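Local structure of phenazine biosynthesis protein PhzF family (Enterococcus faecalis, 1S7J) at residues A[9-20]-A[226-235]; A[211-222]-A[237-246]. The protein is probably an isomerase of the PhzF family, whose members share the two-lobed fold of diaminopimelate epimerase and its relatives. All blocks are in the same frame, centred on the assembly; numbering follows the deposited sequence.

Contact 1 of 2, residues A[9-20]-A[226-235]; sequences DAFAEEVFKGNP and YQVSPRGGFL
Lys-17 and Gly-18 lie beside Arg-231 to Gly-233 where two beta-hairpin loops meet across the two halves of the fold, one joining strands 2-10 and 19-25, the other strands 222-227 and 234-240. Backbone bonds between the loops are weak: Gly-18 N to Gly-232 O, and Phe-234 N to Phe-11 O. Arg-231 makes the largest single contribution. Its chain bends at chi3 (52°), laying the guanidinium across the first loop, where NH1 gives a nearly straight bond (164°) to Lys-17 O at 2.7 Å. That oxygen lies close to the guanidinium plane, the donor above the carbonyl plane. Pro-20 CD packs over the centre of one guanidinium face, 3.7 Å from Arg-231 CZ, and Phe-16 O stands over the opposite face, offset toward its rim, without bonding to it. Asp-9 OD2 forms a long salt bridge with Arg-231 NH1 (3.6 Å), while Asp-9 OD1 accepts from Phe-16 N. Lys-17 folds back at chi3 and chi4, bringing NZ to Tyr-226 OH at 2.9 Å and, weakly, to Arg-231 O. Phe-11 CD2 meets Phe-234 O at the ring edge, and CE2 touches Leu-235 CD2 at 3.7 Å. The predicted active-site residue Glu-46 lies about 8 Å from Pro-20, side chain to side chain. Leu-76 of helix 72-85 packs on Phe-11, the loop of Pro-201 and Val-202 on Arg-231 and Phe-11, and strand 186-192 on Tyr-226.

Contact 2 of 2, residues A[211-222]-A[237-246]; sequences IPYWGKRLNQTT and CEVKENRVII
Helix 211-218 packs across one face of the antiparallel hairpin of strands 237-240 and 243-246, nearly at right angles to both, its axis 8.8 Å from strand 237-240 and crossing it at -80°; beyond the helix the chain turns back, and Thr-222 pairs with Glu-238 as an antiparallel non-hydrogen-bonded pair. Val-239 N donates to Thr-221 O over 2.6 Å, in the carbonyl plane, fastening the return segment to the strand. Ile-211 supplies most of the helix's side of the packing, and its two branches divide the work. CG2, anti to the backbone N, touches two valines, one on each strand, 3.6 Å from Val-239 CG2 and from Val-244 CG1. The other branch is extended at chi2 (-178°), which carries CD1 along the face of the hairpin to Cys-237 CB at 3.4 Å and Ile-246 CG2 at 3.5 Å, both closer than ordinary carbon contacts. One helix residue thus packs on side chains of both strands. Next to it, Pro-212 CG and CD meet Val-244 CG1, the two side chains crossing at about a right angle. At the outer end, Thr-221 CG2 approaches Val-239 O (3.3 Å), and Thr-222 CG2 rests on Glu-238 CG. Tyr-117, in the loop after strand 110-116, touches Pro-212, Val-239 and Val-244. Strand 110-116 pairs with the far side of strand 243-259, while Leu-223 and Ala-225 of strand 222-227 flank strand 234-240, with Trp-214 of the helix packing on Leu-223.

From the N terminus, strand 2-10 leads into the 9-20 loop, which waits for its partner until 226-235, so contact 1 closes a loop of 205 intervening residues. Contact 2 is local by comparison: 211-222 meets 237-246 after only 14 residues, most of them strand. Because 226-235 falls between the segments of contact 2 while 9-20 precedes both, the contacts cross along the chain. Strand 234-240 serves both, its start in contact 1 and its end in contact 2. Their centres lie 21 Å apart, yet they touch where Phe-11 CZ packs on Ile-246 CD1. Contact 1 joins the hairpin 2-10/19-25 to the hairpin 222-227/234-240; contact 2 lays helix 207-218 across the next hairpin, 234-240 with 243-259.

Contact 1 of 2, residues A[9-20]-A[226-235]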
loop_
_atom_site.group_PDB
_atom_site.type_symbol
_atom_site.label_atom_id
_atom_site.label_comp_id
_atom_site.label_asym_id
_atom_site.label_seq_id
_atom_site.Cartn_x
_atom_site.Cartn_y
_atom_site.Cartn_z
ATOM N N ASP A 9 4.610 -7.197 -8.442
ATOM C CA ASP A 9 5.098 -5.970 -7.863
ATOM C C ASP A 9 4.013 -4.916 -8.136
ATOM O O ASP A 9 3.854 -4.453 -9.273
ATOM C CB ASP A 9 6.422 -5.555 -8.515
ATOM C CG ASP A 9 7.527 -6.589 -8.299
ATOM O OD1 ASP A 9 8.464 -6.638 -9.124
ATOM O OD2 ASP A 9 7.455 -7.353 -7.313
ATOM N N ALA A 10 3.211 -4.630 -7.118
ATOM C CA ALA A 10 2.130 -3.659 -7.231
ATOM C C ALA A 10 2.680 -2.240 -7.267
ATOM O O ALA A 10 3.588 -1.902 -6.521
ATOM C CB ALA A 10 1.161 -3.830 -6.089
ATOM N N PHE A 11 2.094 -1.416 -8.122
ATOM C CA PHE A 11 2.503 -0.014 -8.305
ATOM C C PHE A 11 3.834 0.105 -8.994
ATOM O O PHE A 11 4.527 1.127 -8.873
ATOM C CB PHE A 11 2.529 0.738 -6.965
ATOM C CG PHE A 11 1.180 0.879 -6.322
ATOM C CD1 PHE A 11 0.783 0.008 -5.316
ATOM C CD2 PHE A 11 0.294 1.891 -6.727
ATOM C CE1 PHE A 11 -0.465 0.131 -4.724
ATOM C CE2 PHE A 11 -0.952 2.016 -6.138
ATOM C CZ PHE A 11 -1.334 1.143 -5.139
ATOM N N ALA A 12 4.191 -0.926 -9.758
ATOM C CA ALA A 12 5.454 -0.957 -10.479
ATOM C C ALA A 12 5.258 -1.131 -11.961
ATOM O O ALA A 12 4.399 -1.883 -12.392
ATOM C CB ALA A 12 6.309 -2.077 -9.948
ATOM N N GLU A 13 6.082 -0.459 -12.744
ATOM C CA GLU A 13 6.057 -0.509 -14.202
ATOM C C GLU A 13 6.971 -1.664 -14.689
ATOM O O GLU A 13 6.806 -2.199 -15.789
ATOM C CB GLU A 13 6.521 0.856 -14.751
ATOM C CG GLU A 13 5.789 1.388 -15.972
ATOM C CD GLU A 13 6.395 2.675 -16.542
ATOM O OE1 GLU A 13 5.859 3.174 -17.561
ATOM O OE2 GLU A 13 7.394 3.191 -15.974
ATOM N N GLU A 14 7.977 -1.959 -13.865
ATOM C CA GLU A 14 8.973 -3.002 -14.153
ATOM C C GLU A 14 9.266 -3.761 -12.849
ATOM O O GLU A 14 8.979 -3.259 -11.761
ATOM C CB GLU A 14 10.268 -2.369 -14.672
ATOM C CG GLU A 14 10.926 -1.403 -13.678
ATOM C CD GLU A 14 12.300 -0.921 -14.127
ATOM O OE1 GLU A 14 12.371 -0.083 -15.053
ATOM O OE2 GLU A 14 13.311 -1.371 -13.537
ATOM N N VAL A 15 9.829 -4.967 -12.958
ATOM C CA VAL A 15 10.145 -5.759 -11.761
ATOM C C VAL A 15 11.219 -5.091 -10.916
ATOM O O VAL A 15 11.976 -4.241 -11.398
ATOM C CB VAL A 15 10.592 -7.226 -12.104
ATOM C CG1 VAL A 15 9.476 -7.978 -12.862
ATOM C CG2 VAL A 15 11.866 -7.213 -12.908
ATOM N N PHE A 16 11.279 -5.510 -9.651
ATOM C CA PHE A 16 12.224 -4.983 -8.652
ATOM C C PHE A 16 11.782 -3.618 -8.099
ATOM O O PHE A 16 12.426 -3.064 -7.203
ATOM C CB PHE A 16 13.663 -4.901 -9.213
ATOM C CG PHE A 16 14.148 -6.187 -9.798
ATOM C CD1 PHE A 16 14.854 -6.193 -11.002
ATOM C CD2 PHE A 16 13.865 -7.401 -9.180
ATOM C CE1 PHE A 16 15.260 -7.395 -11.587
ATOM C CE2 PHE A 16 14.260 -8.602 -9.747
ATOM C CZ PHE A 16 14.964 -8.604 -10.956
ATOM N N LYS A 17 10.686 -3.081 -8.641
ATOM C CA LYS A 17 10.148 -1.802 -8.179
ATOM C C LYS A 17 8.780 -2.036 -7.518
ATOM O O LYS A 17 8.374 -3.186 -7.312
ATOM C CB LYS A 17 10.026 -0.810 -9.338
ATOM C CG LYS A 17 11.355 -0.453 -9.980
ATOM C CD LYS A 17 11.244 0.768 -10.882
ATOM C CE LYS A 17 10.986 2.066 -10.089
ATOM N NZ LYS A 17 9.584 2.219 -9.572
ATOM N N GLY A 18 8.083 -0.964 -7.185
ATOM C CA GLY A 18 6.783 -1.114 -6.549
ATOM C C GLY A 18 6.831 -1.878 -5.232
ATOM O O GLY A 18 7.848 -1.878 -4.537
ATOM N N ASN A 19 5.731 -2.529 -4.892
ATOM C CA ASN A 19 5.635 -3.294 -3.650
ATOM C C ASN A 19 5.168 -4.699 -4.005
ATOM O O ASN A 19 4.081 -4.882 -4.547
ATOM C CB ASN A 19 4.628 -2.613 -2.702
ATOM C CG ASN A 19 4.731 -3.124 -1.255
ATOM O OD1 ASN A 19 5.279 -4.194 -0.992
ATOM N ND2 ASN A 19 4.197 -2.342 -0.341
ATOM N N PRO A 20 5.989 -5.715 -3.697
ATOM C CA PRO A 20 5.711 -7.129 -3.972
ATOM C C PRO A 20 4.751 -7.849 -3.059
ATOM O O PRO A 20 4.759 -7.663 -1.839
ATOM C CB PRO A 20 7.089 -7.753 -3.887
ATOM C CG PRO A 20 7.704 -6.990 -2.767
ATOM C CD PRO A 20 7.334 -5.561 -3.110
ATOM N N TYR A 226 4.227 9.882 -6.174
ATOM C CA TYR A 226 5.273 8.900 -6.298
ATOM C C TYR A 226 5.877 8.636 -4.954
ATOM O O TYR A 226 6.495 9.522 -4.369
ATOM C CB TYR A 226 6.368 9.394 -7.265
ATOM C CG TYR A 226 7.216 8.282 -7.833
ATOM C CD1 TYR A 226 7.068 7.876 -9.157
ATOM C CD2 TYR A 226 8.139 7.598 -7.030
ATOM C CE1 TYR A 226 7.813 6.817 -9.678
ATOM C CE2 TYR A 226 8.892 6.537 -7.535
ATOM C CZ TYR A 226 8.727 6.146 -8.857
ATOM O OH TYR A 226 9.467 5.092 -9.375
ATOM N N GLN A 227 5.673 7.432 -4.428
ATOM C CA GLN A 227 6.248 7.069 -3.151
ATOM C C GLN A 227 7.706 6.713 -3.448
ATOM O O GLN A 227 8.001 5.640 -3.982
ATOM C CB GLN A 227 5.519 5.907 -2.527
ATOM C CG GLN A 227 5.789 5.801 -1.060
ATOM C CD GLN A 227 4.762 5.025 -0.329
ATOM O OE1 GLN A 227 5.039 4.419 0.688
ATOM N NE2 GLN A 227 3.526 5.017 -0.851
ATOM N N VAL A 228 8.594 7.669 -3.170
ATOM C CA VAL A 228 10.012 7.536 -3.434
ATOM C C VAL A 228 10.845 6.680 -2.468
ATOM O O VAL A 228 11.814 7.150 -1.849
ATOM C CB VAL A 228 10.667 8.943 -3.679
ATOM C CG1 VAL A 228 10.641 9.783 -2.405
ATOM C CG2 VAL A 228 12.084 8.793 -4.244
ATOM N N SER A 229 10.451 5.440 -2.327
ATOM C CA SER A 229 11.096 4.442 -1.550
ATOM C C SER A 229 12.307 3.953 -2.419
ATOM O O SER A 229 12.363 4.245 -3.612
ATOM C CB SER A 229 10.139 3.340 -1.095
ATOM O OG SER A 229 9.631 2.524 -2.134
ATOM N N PRO A 230 13.154 3.084 -1.851
ATOM C CA PRO A 230 14.180 2.547 -2.756
ATOM C C PRO A 230 13.636 1.910 -3.977
ATOM O O PRO A 230 14.140 2.057 -5.094
ATOM C CB PRO A 230 14.981 1.642 -1.850
ATOM C CG PRO A 230 14.828 2.274 -0.499
ATOM C CD PRO A 230 13.353 2.620 -0.493
ATOM N N ARG A 231 12.561 1.158 -3.751
ATOM C CA ARG A 231 11.875 0.442 -4.819
ATOM C C ARG A 231 11.081 1.379 -5.721
ATOM O O ARG A 231 10.984 1.149 -6.929
ATOM C CB ARG A 231 10.954 -0.612 -4.238
ATOM C CG ARG A 231 11.673 -1.656 -3.419
ATOM C CD ARG A 231 10.824 -2.885 -3.228
ATOM N NE ARG A 231 10.321 -3.389 -4.507
ATOM C CZ ARG A 231 10.436 -4.643 -4.922
ATOM N NH1 ARG A 231 9.941 -4.995 -6.099
ATOM N NH2 ARG A 231 11.058 -5.547 -4.172
ATOM N N GLY A 232 10.533 2.430 -5.139
ATOM C CA GLY A 232 9.761 3.390 -5.907
ATOM C C GLY A 232 8.350 2.913 -6.175
ATOM O O GLY A 232 8.035 1.742 -5.967
ATOM N N GLY A 233 7.493 3.819 -6.638
ATOM C CA GLY A 233 6.110 3.457 -6.933
ATOM C C GLY A 233 5.280 4.658 -7.335
ATOM O O GLY A 233 5.301 5.682 -6.656
ATOM N N PHE A 234 4.587 4.559 -8.469
ATOM C CA PHE A 234 3.746 5.654 -8.943
ATOM C C PHE A 234 2.291 5.436 -8.569
ATOM O O PHE A 234 1.819 4.305 -8.481
ATOM C CB PHE A 234 3.869 5.817 -10.449
ATOM C CG PHE A 234 3.023 6.923 -11.006
ATOM C CD1 PHE A 234 3.425 8.258 -10.883
ATOM C CD2 PHE A 234 1.815 6.639 -11.645
ATOM C CE1 PHE A 234 2.633 9.296 -11.386
ATOM C CE2 PHE A 234 1.013 7.667 -12.152
ATOM C CZ PHE A 234 1.422 9.000 -12.021
ATOM N N LEU A 235 1.582 6.535 -8.352
ATOM C CA LEU A 235 0.173 6.489 -7.990
ATOM C C LEU A 235 -0.590 7.666 -8.605
ATOM O O LEU A 235 -0.145 8.815 -8.513
ATOM C CB LEU A 235 0.004 6.555 -6.457
ATOM C CG LEU A 235 0.835 5.666 -5.513
ATOM C CD1 LEU A 235 2.019 6.450 -4.962
ATOM C CD2 LEU A 235 -0.042 5.175 -4.370
#

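Contact 2 of 2, residues A[211-222]-A[237-246]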
loop_
_atom_site.group_PDB
_atom_site.type_symbol
_atom_site.label_atom_id
_atom_site.label_comp_id
_atom_site.label_asym_id
_atom_site.label_seq_id
_atom_site.Cartn_x
_atom_site.Cartn_y
_atom_site.Cartn_z
ATOM N N ILE A 211 -3.429 12.192 0.095
ATOM C CA ILE A 211 -4.273 12.806 -0.923
ATOM C C ILE A 211 -5.086 14.020 -0.400
ATOM O O ILE A 211 -5.055 15.090 -1.009
ATOM C CB ILE A 211 -5.181 11.746 -1.636
ATOM C CG1 ILE A 211 -4.290 10.687 -2.299
ATOM C CG2 ILE A 211 -6.046 12.406 -2.713
ATOM C CD1 ILE A 211 -5.056 9.632 -3.062
ATOM N N PRO A 212 -5.836 13.853 0.704
ATOM C CA PRO A 212 -6.602 14.985 1.225
ATOM C C PRO A 212 -5.694 16.208 1.434
ATOM O O PRO A 212 -5.985 17.303 0.947
ATOM C CB PRO A 212 -7.112 14.449 2.556
ATOM C CG PRO A 212 -7.378 13.029 2.235
ATOM C CD PRO A 212 -6.137 12.632 1.473
ATOM N N TYR A 213 -4.581 15.986 2.139
ATOM C CA TYR A 213 -3.624 17.045 2.431
ATOM C C TYR A 213 -3.148 17.809 1.198
ATOM O O TYR A 213 -3.142 19.051 1.194
ATOM C CB TYR A 213 -2.394 16.477 3.183
ATOM C CG TYR A 213 -1.289 17.506 3.372
ATOM C CD1 TYR A 213 -0.341 17.725 2.368
ATOM C CD2 TYR A 213 -1.242 18.309 4.509
ATOM C CE1 TYR A 213 0.611 18.724 2.484
ATOM C CE2 TYR A 213 -0.280 19.319 4.634
ATOM C CZ TYR A 213 0.641 19.517 3.607
ATOM O OH TYR A 213 1.577 20.514 3.685
ATOM N N TRP A 214 -2.675 17.087 0.199
ATOM C CA TRP A 214 -2.169 17.714 -1.012
ATOM C C TRP A 214 -3.226 18.260 -1.954
ATOM O O TRP A 214 -2.932 19.119 -2.791
ATOM C CB TRP A 214 -1.212 16.769 -1.732
ATOM C CG TRP A 214 0.077 16.620 -1.001
ATOM C CD1 TRP A 214 0.438 15.605 -0.161
ATOM C CD2 TRP A 214 1.174 17.542 -1.007
ATOM N NE1 TRP A 214 1.687 15.840 0.356
ATOM C CE2 TRP A 214 2.162 17.022 -0.145
ATOM C CE3 TRP A 214 1.412 18.765 -1.660
ATOM C CZ2 TRP A 214 3.383 17.678 0.084
ATOM C CZ3 TRP A 214 2.628 19.418 -1.431
ATOM C CH2 TRP A 214 3.592 18.874 -0.564
ATOM N N GLY A 215 -4.436 17.725 -1.868
ATOM C CA GLY A 215 -5.510 18.211 -2.706
ATOM C C GLY A 215 -5.916 19.571 -2.179
ATOM O O GLY A 215 -6.067 20.524 -2.936
ATOM N N LYS A 216 -6.084 19.656 -0.853
ATOM C CA LYS A 216 -6.460 20.898 -0.197
ATOM C C LYS A 216 -5.364 21.945 -0.367
ATOM O O LYS A 216 -5.630 23.068 -0.786
ATOM C CB LYS A 216 -6.721 20.657 1.299
ATOM C CG LYS A 216 -7.094 21.925 2.068
ATOM C CD LYS A 216 -7.539 21.626 3.500
ATOM C CE LYS A 216 -7.956 22.913 4.222
ATOM N NZ LYS A 216 -8.561 22.651 5.563
ATOM N N ARG A 217 -4.131 21.564 -0.043
ATOM C CA ARG A 217 -3.000 22.467 -0.149
ATOM C C ARG A 217 -2.684 22.919 -1.594
ATOM O O ARG A 217 -2.337 24.080 -1.815
ATOM C CB ARG A 217 -1.757 21.844 0.493
ATOM C CG ARG A 217 -0.653 22.845 0.776
ATOM C CD ARG A 217 0.666 22.414 0.160
ATOM N NE ARG A 217 1.649 22.057 1.178
ATOM C CZ ARG A 217 2.902 22.499 1.195
ATOM N NH1 ARG A 217 3.726 22.120 2.164
ATOM N NH2 ARG A 217 3.334 23.321 0.241
ATOM N N LEU A 218 -2.762 21.993 -2.550
ATOM C CA LEU A 218 -2.483 22.329 -3.956
ATOM C C LEU A 218 -3.717 22.797 -4.698
ATOM O O LEU A 218 -3.616 23.349 -5.809
ATOM C CB LEU A 218 -1.865 21.136 -4.690
ATOM C CG LEU A 218 -0.453 20.724 -4.284
ATOM C CD1 LEU A 218 0.041 19.614 -5.195
ATOM C CD2 LEU A 218 0.480 21.929 -4.361
ATOM N N ASN A 219 -4.880 22.556 -4.098
ATOM C CA ASN A 219 -6.174 22.947 -4.663
ATOM C C ASN A 219 -6.447 22.223 -5.997
ATOM O O ASN A 219 -6.580 22.853 -7.055
ATOM C CB ASN A 219 -6.223 24.475 -4.846
ATOM C CG ASN A 219 -7.629 25.030 -4.802
ATOM O OD1 ASN A 219 -7.920 26.058 -5.421
ATOM N ND2 ASN A 219 -8.518 24.372 -4.047
ATOM N N GLN A 220 -6.515 20.888 -5.928
ATOM C CA GLN A 220 -6.772 20.051 -7.111
ATOM C C GLN A 220 -7.653 18.849 -6.785
ATOM O O GLN A 220 -7.786 18.449 -5.616
ATOM C CB GLN A 220 -5.455 19.553 -7.710
ATOM C CG GLN A 220 -4.556 20.655 -8.226
ATOM C CD GLN A 220 -3.180 20.166 -8.625
ATOM O OE1 GLN A 220 -2.381 20.921 -9.178
ATOM N NE2 GLN A 220 -2.890 18.903 -8.345
ATOM N N THR A 221 -8.281 18.301 -7.821
ATOM C CA THR A 221 -9.140 17.121 -7.682
ATOM C C THR A 221 -8.295 15.904 -8.029
ATOM O O THR A 221 -8.466 14.827 -7.455
ATOM C CB THR A 221 -10.346 17.172 -8.662
ATOM O OG1 THR A 221 -11.094 18.377 -8.444
ATOM C CG2 THR A 221 -11.258 15.957 -8.451
ATOM N N THR A 222 -7.393 16.083 -8.993
ATOM C CA THR A 222 -6.506 15.016 -9.424
ATOM C C THR A 222 -5.043 15.376 -9.218
ATOM O O THR A 222 -4.612 16.497 -9.517
ATOM C CB THR A 222 -6.748 14.622 -10.901
ATOM O OG1 THR A 222 -6.694 15.789 -11.740
ATOM C CG2 THR A 222 -8.101 13.956 -11.048
ATOM N N CYS A 237 -3.751 9.854 -8.309
ATOM C CA CYS A 237 -4.729 10.163 -7.267
ATOM C C CYS A 237 -5.913 11.023 -7.661
ATOM O O CYS A 237 -5.804 11.918 -8.507
ATOM C CB CYS A 237 -4.013 10.827 -6.114
ATOM S SG CYS A 237 -2.584 9.934 -5.600
ATOM N N GLU A 238 -7.038 10.791 -7.000
ATOM C CA GLU A 238 -8.235 11.569 -7.239
ATOM C C GLU A 238 -8.991 11.820 -5.951
ATOM O O GLU A 238 -9.093 10.932 -5.078
ATOM C CB GLU A 238 -9.173 10.898 -8.251
ATOM C CG GLU A 238 -10.326 11.820 -8.661
ATOM C CD GLU A 238 -11.430 11.113 -9.402
ATOM O OE1 GLU A 238 -11.264 10.861 -10.613
ATOM O OE2 GLU A 238 -12.481 10.828 -8.777
ATOM N N VAL A 239 -9.498 13.035 -5.808
ATOM C CA VAL A 239 -10.261 13.417 -4.647
ATOM C C VAL A 239 -11.750 13.423 -4.959
ATOM O O VAL A 239 -12.186 14.016 -5.946
ATOM C CB VAL A 239 -9.863 14.816 -4.124
ATOM C CG1 VAL A 239 -10.657 15.156 -2.872
ATOM C CG2 VAL A 239 -8.378 14.866 -3.836
ATOM N N LYS A 240 -12.490 12.680 -4.168
ATOM C CA LYS A 240 -13.931 12.612 -4.280
ATOM C C LYS A 240 -14.424 13.137 -2.937
ATOM O O LYS A 240 -13.641 13.346 -1.988
ATOM C CB LYS A 240 -14.394 11.143 -4.460
ATOM C CG LYS A 240 -14.342 10.617 -5.902
ATOM C CD LYS A 240 -14.582 9.097 -5.956
ATOM C CE LYS A 240 -15.860 8.664 -5.220
ATOM N NZ LYS A 240 -15.986 7.174 -5.058
ATOM N N GLU A 241 -15.725 13.361 -2.815
ATOM C CA GLU A 241 -16.290 13.898 -1.607
ATOM C C GLU A 241 -16.234 12.741 -0.636
ATOM O O GLU A 241 -16.860 11.687 -0.979
ATOM C CB GLU A 241 -17.716 14.186 -1.946
ATOM C CG GLU A 241 -17.986 15.609 -2.331
ATOM C CD GLU A 241 -17.211 16.031 -3.576
ATOM O OE1 GLU A 241 -17.638 15.666 -4.688
ATOM O OE2 GLU A 241 -16.182 16.727 -3.439
ATOM N N ASN A 242 -15.559 12.790 0.532
ATOM C CA ASN A 242 -15.477 11.745 1.542
ATOM C C ASN A 242 -14.815 10.403 1.082
ATOM O O ASN A 242 -15.047 9.346 1.696
ATOM C CB ASN A 242 -16.864 11.457 2.113
ATOM C CG ASN A 242 -16.834 11.324 3.624
ATOM O OD1 ASN A 242 -16.378 12.239 4.320
ATOM N ND2 ASN A 242 -17.314 10.187 4.139
ATOM N N ARG A 243 -13.941 10.475 0.081
ATOM C CA ARG A 243 -13.246 9.274 -0.401
ATOM C C ARG A 243 -12.109 9.659 -1.356
ATOM O O ARG A 243 -12.202 10.661 -2.062
ATOM C CB ARG A 243 -14.252 8.345 -1.127
ATOM C CG ARG A 243 -13.887 6.856 -1.103
ATOM C CD ARG A 243 -13.990 6.270 0.307
ATOM N NE ARG A 243 -13.552 4.873 0.348
ATOM C CZ ARG A 243 -13.712 4.061 1.398
ATOM N NH1 ARG A 243 -13.276 2.803 1.335
ATOM N NH2 ARG A 243 -14.303 4.495 2.502
ATOM N N VAL A 244 -11.000 8.910 -1.305
ATOM C CA VAL A 244 -9.866 9.166 -2.215
ATOM C C VAL A 244 -9.569 7.914 -3.032
ATOM O O VAL A 244 -9.751 6.781 -2.553
ATOM C CB VAL A 244 -8.587 9.633 -1.473
ATOM C CG1 VAL A 244 -8.813 10.989 -0.848
ATOM C CG2 VAL A 244 -8.171 8.625 -0.436
ATOM N N ILE A 245 -9.140 8.123 -4.274
ATOM C CA ILE A 245 -8.841 7.027 -5.197
ATOM C C ILE A 245 -7.384 6.997 -5.653
ATOM O O ILE A 245 -6.832 8.021 -6.064
ATOM C CB ILE A 245 -9.697 7.144 -6.475
ATOM C CG1 ILE A 245 -11.173 7.321 -6.120
ATOM C CG2 ILE A 245 -9.489 5.919 -7.367
ATOM C CD1 ILE A 245 -11.764 6.182 -5.325
ATOM N N ILE A 246 -6.761 5.823 -5.557
ATOM C CA ILE A 246 -5.380 5.658 -6.020
ATOM C C ILE A 246 -5.335 4.600 -7.111
ATOM O O ILE A 246 -5.939 3.521 -6.976
ATOM C CB ILE A 246 -4.397 5.246 -4.877
ATOM C CG1 ILE A 246 -4.829 3.932 -4.237
ATOM C CG2 ILE A 246 -4.291 6.341 -3.859
ATOM C CD1 ILE A 246 -3.919 3.471 -3.144
#